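Local coordinates for protein cellulase (Bacillus sp. BG-CS10, PDB 5E09) that probably hydrolyses internal beta-1,4-glucosidic bonds of cellulose with a family 5 catalytic barrel, assisted by a C-terminal family 46 carbohydrate-binding module, at residues I177-G182 with P217-T222; Q359-H364 with W425-Q430; D456-M461 with G493-T498. All coordinates share one frame; numbering follows the deposited sequence.

Contact 1 (I177-G182 with P217-T222)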
# COMPACT_ATOMS: atom_id res chain seq x y z
N ILE A 177 -22.18 18.75 15.26
CA ILE A 177 -21.99 19.91 14.39
C ILE A 177 -22.65 19.69 13.02
O ILE A 177 -23.46 20.51 12.55
CB ILE A 177 -20.50 20.23 14.19
CG1 ILE A 177 -19.90 20.80 15.48
CG2 ILE A 177 -20.31 21.22 13.03
CD1 ILE A 177 -18.39 20.71 15.54
N VAL A 178 -22.32 18.56 12.39
CA VAL A 178 -22.88 18.26 11.08
C VAL A 178 -24.41 18.12 11.11
O VAL A 178 -25.10 18.71 10.28
CB VAL A 178 -22.27 16.97 10.50
CG1 VAL A 178 -22.94 16.62 9.18
CG2 VAL A 178 -20.77 17.12 10.32
N ARG A 179 -24.93 17.35 12.06
CA ARG A 179 -26.37 17.12 12.16
C ARG A 179 -27.15 18.39 12.54
O ARG A 179 -28.30 18.56 12.13
CB ARG A 179 -26.66 16.01 13.17
CG ARG A 179 -26.18 14.63 12.72
CD ARG A 179 -27.14 14.02 11.70
NE ARG A 179 -26.72 12.70 11.24
CZ ARG A 179 -26.08 12.47 10.09
NH1 ARG A 179 -25.80 13.48 9.28
NH2 ARG A 179 -25.74 11.24 9.75
N GLU A 180 -26.54 19.28 13.30
CA GLU A 180 -27.19 20.55 13.63
C GLU A 180 -27.13 21.53 12.46
O GLU A 180 -27.93 22.46 12.39
CB GLU A 180 -26.57 21.17 14.88
CG GLU A 180 -26.97 20.45 16.16
CD GLU A 180 -26.11 20.82 17.35
OE1 GLU A 180 -25.25 21.72 17.21
OE2 GLU A 180 -26.30 20.20 18.42
N SER A 181 -26.18 21.33 11.55
CA SER A 181 -26.06 22.20 10.38
C SER A 181 -27.32 22.21 9.49
O SER A 181 -27.59 23.20 8.81
CB SER A 181 -24.85 21.79 9.54
OG SER A 181 -24.66 22.70 8.47
N GLY A 182 -28.08 21.13 9.50
CA GLY A 182 -29.29 21.04 8.68
C GLY A 182 -29.03 20.92 7.18
O GLY A 182 -27.89 20.73 6.75
N PRO A 217 -28.86 6.14 11.69
CA PRO A 217 -28.86 5.13 10.63
C PRO A 217 -27.80 5.37 9.56
O PRO A 217 -27.48 4.45 8.81
CB PRO A 217 -30.26 5.27 10.03
CG PRO A 217 -30.58 6.72 10.21
CD PRO A 217 -29.98 7.09 11.55
N ASN A 218 -27.27 6.59 9.49
CA ASN A 218 -26.38 6.97 8.40
C ASN A 218 -24.92 7.10 8.81
O ASN A 218 -24.28 8.12 8.57
CB ASN A 218 -26.86 8.28 7.79
CG ASN A 218 -28.20 8.13 7.07
OD1 ASN A 218 -28.38 7.24 6.24
ND2 ASN A 218 -29.15 8.99 7.42
N LEU A 219 -24.39 6.05 9.44
CA LEU A 219 -23.03 6.05 9.94
C LEU A 219 -22.22 4.91 9.34
O LEU A 219 -22.74 3.82 9.11
CB LEU A 219 -23.03 5.97 11.48
CG LEU A 219 -23.66 7.14 12.25
CD1 LEU A 219 -23.61 6.88 13.75
CD2 LEU A 219 -22.99 8.46 11.92
N ILE A 220 -20.94 5.17 9.09
CA ILE A 220 -20.04 4.22 8.46
C ILE A 220 -18.76 4.09 9.27
O ILE A 220 -18.16 5.09 9.65
CB ILE A 220 -19.68 4.64 7.03
CG1 ILE A 220 -20.95 4.88 6.20
CG2 ILE A 220 -18.78 3.60 6.37
CD1 ILE A 220 -20.72 5.78 5.00
N ALA A 221 -18.34 2.86 9.55
CA ALA A 221 -17.08 2.62 10.24
C ALA A 221 -15.94 2.63 9.23
O ALA A 221 -16.11 2.15 8.11
CB ALA A 221 -17.13 1.29 10.99
N THR A 222 -14.79 3.16 9.60
CA THR A 222 -13.65 3.07 8.70
C THR A 222 -12.38 2.58 9.38
O THR A 222 -12.07 2.95 10.52
CB THR A 222 -13.34 4.41 8.02
OG1 THR A 222 -12.24 4.23 7.12
CG2 THR A 222 -13.00 5.50 9.03
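Arg179, near the C-terminal end of helix 161-181, reaches across to Asn218, just ahead of strand 219-225, and the two side chains cross at about a right angle. The polar part of the meeting lies at the rim of the guanidinium: the backbone O of Asn218 sits near its plane, 3.6 Å from Arg179 NH2, too long for a hydrogen bond. The Asn218 amide is turned almost perpendicular to the guanidinium, with 89° between the planes, and it is the CB of Asn218, not the amide end, that comes to 3.7 Å from Arg179 NH2.

Van der Waals contact beyond this is slight. Leu219 brings its CD2 to 4.5 Å from Arg179 NH2, approaching the guanidinium obliquely, while its side chain also packs on Leu190 of the neighbouring strand and on Leu214 of helix 201-214.

The stronger hold on the arginine comes from outside the two segments. The Arg179 chain bends at chi2 (-77°) and then runs extended through chi3, which carries NE to a salt bridge with Asp216. Arg179 NH2 also donates to the backbone O of Arg188, so the group is gripped from more than one direction. Asp216 serves both segments, since its other carboxylate oxygen accepts the backbone N of Asn218; the acid thereby ties the helix end to the start of the strand.

This arrangement belongs to the (beta/alpha)8 TIM barrel of family 5 glycoside hydrolases, here at the N-terminal end of strand 219-225, against the C-terminal end of helix 161-181, with strand 190-193 and helix 201-214 between them in sequence.

Contact 2 (Q359-H364 with W425-Q430)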
# COMPACT_ATOMS: atom_id res chain seq x y z
N GLN A 359 11.00 -27.37 -17.44
CA GLN A 359 10.89 -26.71 -16.14
C GLN A 359 9.46 -26.69 -15.62
O GLN A 359 8.54 -26.28 -16.33
CB GLN A 359 11.43 -25.27 -16.21
CG GLN A 359 12.90 -25.17 -16.57
CD GLN A 359 13.69 -24.34 -15.58
OE1 GLN A 359 13.12 -23.53 -14.84
NE2 GLN A 359 15.00 -24.53 -15.56
N ASP A 360 9.29 -27.12 -14.38
CA ASP A 360 7.97 -27.16 -13.75
C ASP A 360 7.68 -25.87 -12.99
O ASP A 360 8.60 -25.20 -12.51
CB ASP A 360 7.85 -28.36 -12.81
CG ASP A 360 7.61 -29.66 -13.55
OD1 ASP A 360 7.79 -29.69 -14.78
OD2 ASP A 360 7.24 -30.66 -12.90
N ILE A 361 6.40 -25.52 -12.89
CA ILE A 361 5.94 -24.28 -12.29
C ILE A 361 4.61 -24.51 -11.59
O ILE A 361 3.63 -24.92 -12.22
CB ILE A 361 5.73 -23.15 -13.33
CG1 ILE A 361 7.02 -22.88 -14.12
CG2 ILE A 361 5.25 -21.88 -12.65
CD1 ILE A 361 6.76 -22.26 -15.47
N GLN A 362 4.56 -24.24 -10.29
CA GLN A 362 3.35 -24.47 -9.52
C GLN A 362 2.37 -23.32 -9.71
O GLN A 362 2.66 -22.17 -9.38
CB GLN A 362 3.69 -24.67 -8.04
CG GLN A 362 2.48 -24.89 -7.13
CD GLN A 362 1.78 -26.20 -7.41
OE1 GLN A 362 0.57 -26.23 -7.64
NE2 GLN A 362 2.54 -27.30 -7.37
N LEU A 363 1.21 -23.64 -10.27
CA LEU A 363 0.13 -22.67 -10.44
C LEU A 363 -0.77 -22.68 -9.21
O LEU A 363 -0.92 -23.71 -8.56
CB LEU A 363 -0.68 -22.99 -11.70
CG LEU A 363 -0.43 -22.21 -12.99
CD1 LEU A 363 1.06 -21.93 -13.21
CD2 LEU A 363 -1.03 -22.98 -14.16
N HIS A 364 -1.36 -21.53 -8.89
CA HIS A 364 -2.43 -21.45 -7.90
C HIS A 364 -3.68 -21.02 -8.63
O HIS A 364 -3.89 -19.83 -8.85
CB HIS A 364 -2.11 -20.46 -6.78
CG HIS A 364 -0.76 -20.64 -6.16
ND1 HIS A 364 -0.30 -21.86 -5.71
CD2 HIS A 364 0.22 -19.75 -5.88
CE1 HIS A 364 0.91 -21.71 -5.21
NE2 HIS A 364 1.25 -20.44 -5.30
N TRP A 425 -1.54 -14.08 -16.08
CA TRP A 425 -0.35 -14.08 -15.24
C TRP A 425 0.88 -14.02 -16.13
O TRP A 425 0.98 -14.76 -17.10
CB TRP A 425 -0.32 -15.32 -14.34
CG TRP A 425 0.84 -15.34 -13.38
CD1 TRP A 425 2.04 -15.98 -13.56
CD2 TRP A 425 0.92 -14.70 -12.10
NE1 TRP A 425 2.85 -15.78 -12.47
CE2 TRP A 425 2.19 -14.99 -11.56
CE3 TRP A 425 0.03 -13.91 -11.35
CZ2 TRP A 425 2.60 -14.53 -10.30
CZ3 TRP A 425 0.44 -13.45 -10.10
CH2 TRP A 425 1.71 -13.75 -9.60
N HIS A 426 1.82 -13.13 -15.82
CA HIS A 426 2.96 -12.93 -16.70
C HIS A 426 4.26 -13.45 -16.11
O HIS A 426 4.81 -12.88 -15.17
CB HIS A 426 3.12 -11.45 -17.04
CG HIS A 426 1.91 -10.86 -17.70
ND1 HIS A 426 0.81 -10.44 -16.98
CD2 HIS A 426 1.62 -10.66 -19.00
CE1 HIS A 426 -0.10 -9.98 -17.82
NE2 HIS A 426 0.36 -10.11 -19.05
N PHE A 427 4.75 -14.55 -16.67
CA PHE A 427 6.07 -15.06 -16.32
C PHE A 427 7.17 -14.29 -17.04
O PHE A 427 7.15 -14.17 -18.26
CB PHE A 427 6.19 -16.54 -16.65
CG PHE A 427 5.25 -17.42 -15.88
CD1 PHE A 427 5.46 -17.65 -14.53
CD2 PHE A 427 4.17 -18.01 -16.50
CE1 PHE A 427 4.60 -18.46 -13.81
CE2 PHE A 427 3.30 -18.82 -15.78
CZ PHE A 427 3.52 -19.05 -14.44
N GLN A 428 8.13 -13.79 -16.27
CA GLN A 428 9.35 -13.23 -16.84
C GLN A 428 10.37 -14.35 -17.00
O GLN A 428 10.76 -14.98 -16.02
CB GLN A 428 9.90 -12.11 -15.94
CG GLN A 428 8.85 -11.12 -15.44
CD GLN A 428 8.33 -10.18 -16.52
OE1 GLN A 428 9.11 -9.56 -17.24
NE2 GLN A 428 7.02 -10.07 -16.62
N LEU A 429 10.79 -14.61 -18.23
CA LEU A 429 11.79 -15.64 -18.49
C LEU A 429 13.19 -15.06 -18.34
O LEU A 429 13.71 -14.40 -19.24
CB LEU A 429 11.58 -16.23 -19.89
CG LEU A 429 12.53 -17.33 -20.38
CD1 LEU A 429 12.67 -18.45 -19.35
CD2 LEU A 429 12.03 -17.89 -21.70
N GLN A 430 13.80 -15.30 -17.18
CA GLN A 430 15.09 -14.72 -16.84
C GLN A 430 16.27 -15.64 -17.19
O GLN A 430 16.39 -16.73 -16.64
CB GLN A 430 15.16 -14.38 -15.35
CG GLN A 430 14.07 -13.44 -14.83
CD GLN A 430 14.13 -12.07 -15.48
OE1 GLN A 430 13.21 -11.68 -16.20
NE2 GLN A 430 15.20 -11.34 -15.23
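Phe427 pushes its ring from strand 425-432 toward strand 359-364, where Ile361 and Leu363 receive it, and these three buried side chains account for nearly all of the 112 Å² covered between the segments. The CA atoms of Ile361 and Phe427 stand 10.1 Å apart, the spacing of two packed sheets, so the strands meet through side chains alone.

Phe427 gives up the largest share. With CG beside its backbone N and anti to the carbonyl carbon (chi1 -64°), the ring extends between the two sheets and its far end, CE1 and CZ, does the touching. One face of the same ring is taken by Trp425 from its own strand: Trp425 CD1 lies 3.5 Å above the plane, displaced toward the rim.

Ile361 comes next. Its CG2 branch approaches the ring obliquely, 3.7 Å from Phe427 CE1 and 3.8 Å from Phe427 CZ, and the two side chains run antiparallel alongside one another. The gamma methyl is thus shared between two ring carbons.

Leu363 meets the ring differently. Its CD1 lies close to the ring plane, at the edge, 4.0 Å from Phe427 CZ. With chi1 at -100°, away from a staggered value, and chi2 at 39°, this methyl comes to lie beside the ring carbon.

Ile348 touches both Ile361 and Phe427, and Leu393 and Ala343 also pack on the phenyl group, extending the core of this X2 module, whose two sheets form an immunoglobulin-like sandwich. Purely carbon-to-carbon contact of this kind implies that the two layers are joined here by shape and exclusion of water, with no polar pairing between the segments to add direction.

Contact 3 (D456-M461 with G493-T498); sequences DSVATM and GEIVIT
Met461 and Val458, on strand 458-465, face Ile497 and Ile495 on strand 494-497 inside the family 46 carbohydrate-binding module, a beta-sandwich-like domain in which strands of one long antiparallel sheet face each other across the core. They are not neighbours in that sheet: the CA atoms of Val458 and Ile495 are 9.2 Å apart, and the contact is made by side chains reaching across the interior.

Met461, modelled as selenomethionine, can be followed outward. Its CB points toward the opposing strand, CG is anti to the backbone N (chi1 178°), and chi2 is extended as well, which carries SE straight out from the strand. SE then arrives beside the delta methyl of the other strand, with 3.9 Å between Met461 SE and Ile497 CD1. At SE the chain bends (chi3 78°), turning the terminal CE off the line of approach. The two side chains pass at a slant, and Phe486 and Phe514 also pack against Met461.

Val458 makes the second meeting, on a smaller scale. Its CG2 branch, beside the backbone N, lies 4.1 Å from Ile495 CD1, the end of an isoleucine chain extended at chi2 (175°). Phe516 and Pro488 also touch this valine.

Between the two hydrophobic residues of its strand, Ala459 and Thr460 both face His515, a classic beta bulge, and Val458 and Met461 both point toward strand 494-497 although three positions apart. Just ahead of the strand, the Asp456 carboxylate accepts the next backbone N: Ser457 N donates to Asp456 OD1 over 2.8 Å, from the anti side and 27° out of the carboxylate plane.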
# COMPACT_ATOMS: atom_id res chain seq x y z
N ASP A 456 19.90 -11.43 -12.40
CA ASP A 456 19.26 -11.83 -11.15
C ASP A 456 18.78 -10.60 -10.37
O ASP A 456 19.12 -9.48 -10.73
CB ASP A 456 20.24 -12.66 -10.31
CG ASP A 456 19.54 -13.71 -9.48
OD1 ASP A 456 18.32 -13.57 -9.23
OD2 ASP A 456 20.22 -14.67 -9.06
N SER A 457 17.98 -10.80 -9.33
CA SER A 457 17.48 -9.68 -8.55
C SER A 457 17.54 -9.95 -7.05
O SER A 457 17.25 -11.06 -6.59
CB SER A 457 16.04 -9.32 -8.97
OG SER A 457 15.16 -10.42 -8.83
N VAL A 458 17.93 -8.93 -6.29
CA VAL A 458 18.09 -9.05 -4.85
C VAL A 458 16.74 -9.09 -4.14
O VAL A 458 15.92 -8.18 -4.26
CB VAL A 458 18.92 -7.89 -4.26
CG1 VAL A 458 19.09 -8.06 -2.77
CG2 VAL A 458 20.27 -7.81 -4.95
N ALA A 459 16.52 -10.17 -3.39
CA ALA A 459 15.33 -10.31 -2.58
C ALA A 459 15.55 -9.65 -1.23
O ALA A 459 14.72 -8.85 -0.78
CB ALA A 459 14.96 -11.78 -2.40
N THR A 460 16.67 -9.98 -0.59
CA THR A 460 16.94 -9.41 0.73
C THR A 460 18.41 -9.55 1.13
O THR A 460 19.22 -10.03 0.35
CB THR A 460 16.05 -10.06 1.81
OG1 THR A 460 16.29 -9.42 3.07
CG2 THR A 460 16.32 -11.55 1.92
N MSE A 461 18.74 -9.11 2.34
CA MSE A 461 20.13 -9.07 2.80
C MSE A 461 20.23 -9.37 4.30
O MSE A 461 19.54 -8.75 5.11
CB MSE A 461 20.77 -7.70 2.50
CG MSE A 461 22.22 -7.58 3.00
SE MSE A 461 23.00 -5.77 2.99
CE MSE A 461 22.16 -5.04 4.59
N GLY A 493 24.51 -0.71 -11.74
CA GLY A 493 25.25 -1.91 -11.40
C GLY A 493 25.90 -1.87 -10.03
O GLY A 493 27.10 -2.12 -9.91
N GLU A 494 25.12 -1.56 -9.00
CA GLU A 494 25.69 -1.50 -7.65
C GLU A 494 24.65 -1.77 -6.57
O GLU A 494 23.46 -1.70 -6.82
CB GLU A 494 26.33 -0.13 -7.41
CG GLU A 494 25.34 1.03 -7.48
CD GLU A 494 25.99 2.40 -7.34
OE1 GLU A 494 27.24 2.48 -7.41
OE2 GLU A 494 25.26 3.39 -7.14
N ILE A 495 25.12 -2.11 -5.38
CA ILE A 495 24.26 -2.19 -4.21
C ILE A 495 24.70 -1.17 -3.18
O ILE A 495 25.80 -1.25 -2.64
CB ILE A 495 24.27 -3.59 -3.57
CG1 ILE A 495 23.78 -4.65 -4.56
CG2 ILE A 495 23.39 -3.60 -2.33
CD1 ILE A 495 23.88 -6.07 -4.04
N VAL A 496 23.84 -0.20 -2.91
CA VAL A 496 24.14 0.85 -1.93
C VAL A 496 23.92 0.34 -0.51
O VAL A 496 22.93 -0.32 -0.23
CB VAL A 496 23.26 2.10 -2.17
CG1 VAL A 496 23.49 3.13 -1.07
CG2 VAL A 496 23.54 2.70 -3.54
N ILE A 497 24.87 0.62 0.38
CA ILE A 497 24.66 0.41 1.81
C ILE A 497 24.53 1.78 2.48
O ILE A 497 25.46 2.59 2.41
CB ILE A 497 25.80 -0.40 2.44
CG1 ILE A 497 26.09 -1.66 1.62
CG2 ILE A 497 25.43 -0.79 3.87
CD1 ILE A 497 24.96 -2.69 1.67
N THR A 498 23.39 2.02 3.11
CA THR A 498 23.01 3.37 3.55
C THR A 498 23.70 3.84 4.83
O THR A 498 24.25 3.04 5.60
CB THR A 498 21.50 3.47 3.77
OG1 THR A 498 21.10 2.58 4.82
CG2 THR A 498 20.75 3.11 2.50

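From the N terminus, the chain first passes through the catalytic barrel, where contact 1 closes a loop of 34 residues that contains strand 190-193 and helix 201-214 and ties helix 161-181 to the next-but-one barrel strand. Contact 2 then closes a longer loop of 60 residues in the X2 module, joining its two sheets. Contact 3 follows, closing 31 residues within the C-terminal module. The three loops run in series, neither nested nor crossed, one in each module. Contacts 2 and 3 have centres 23 Å apart and nearest atoms about 5 Å apart, whereas contact 1 lies about 50 Å from each, across the chain's centre.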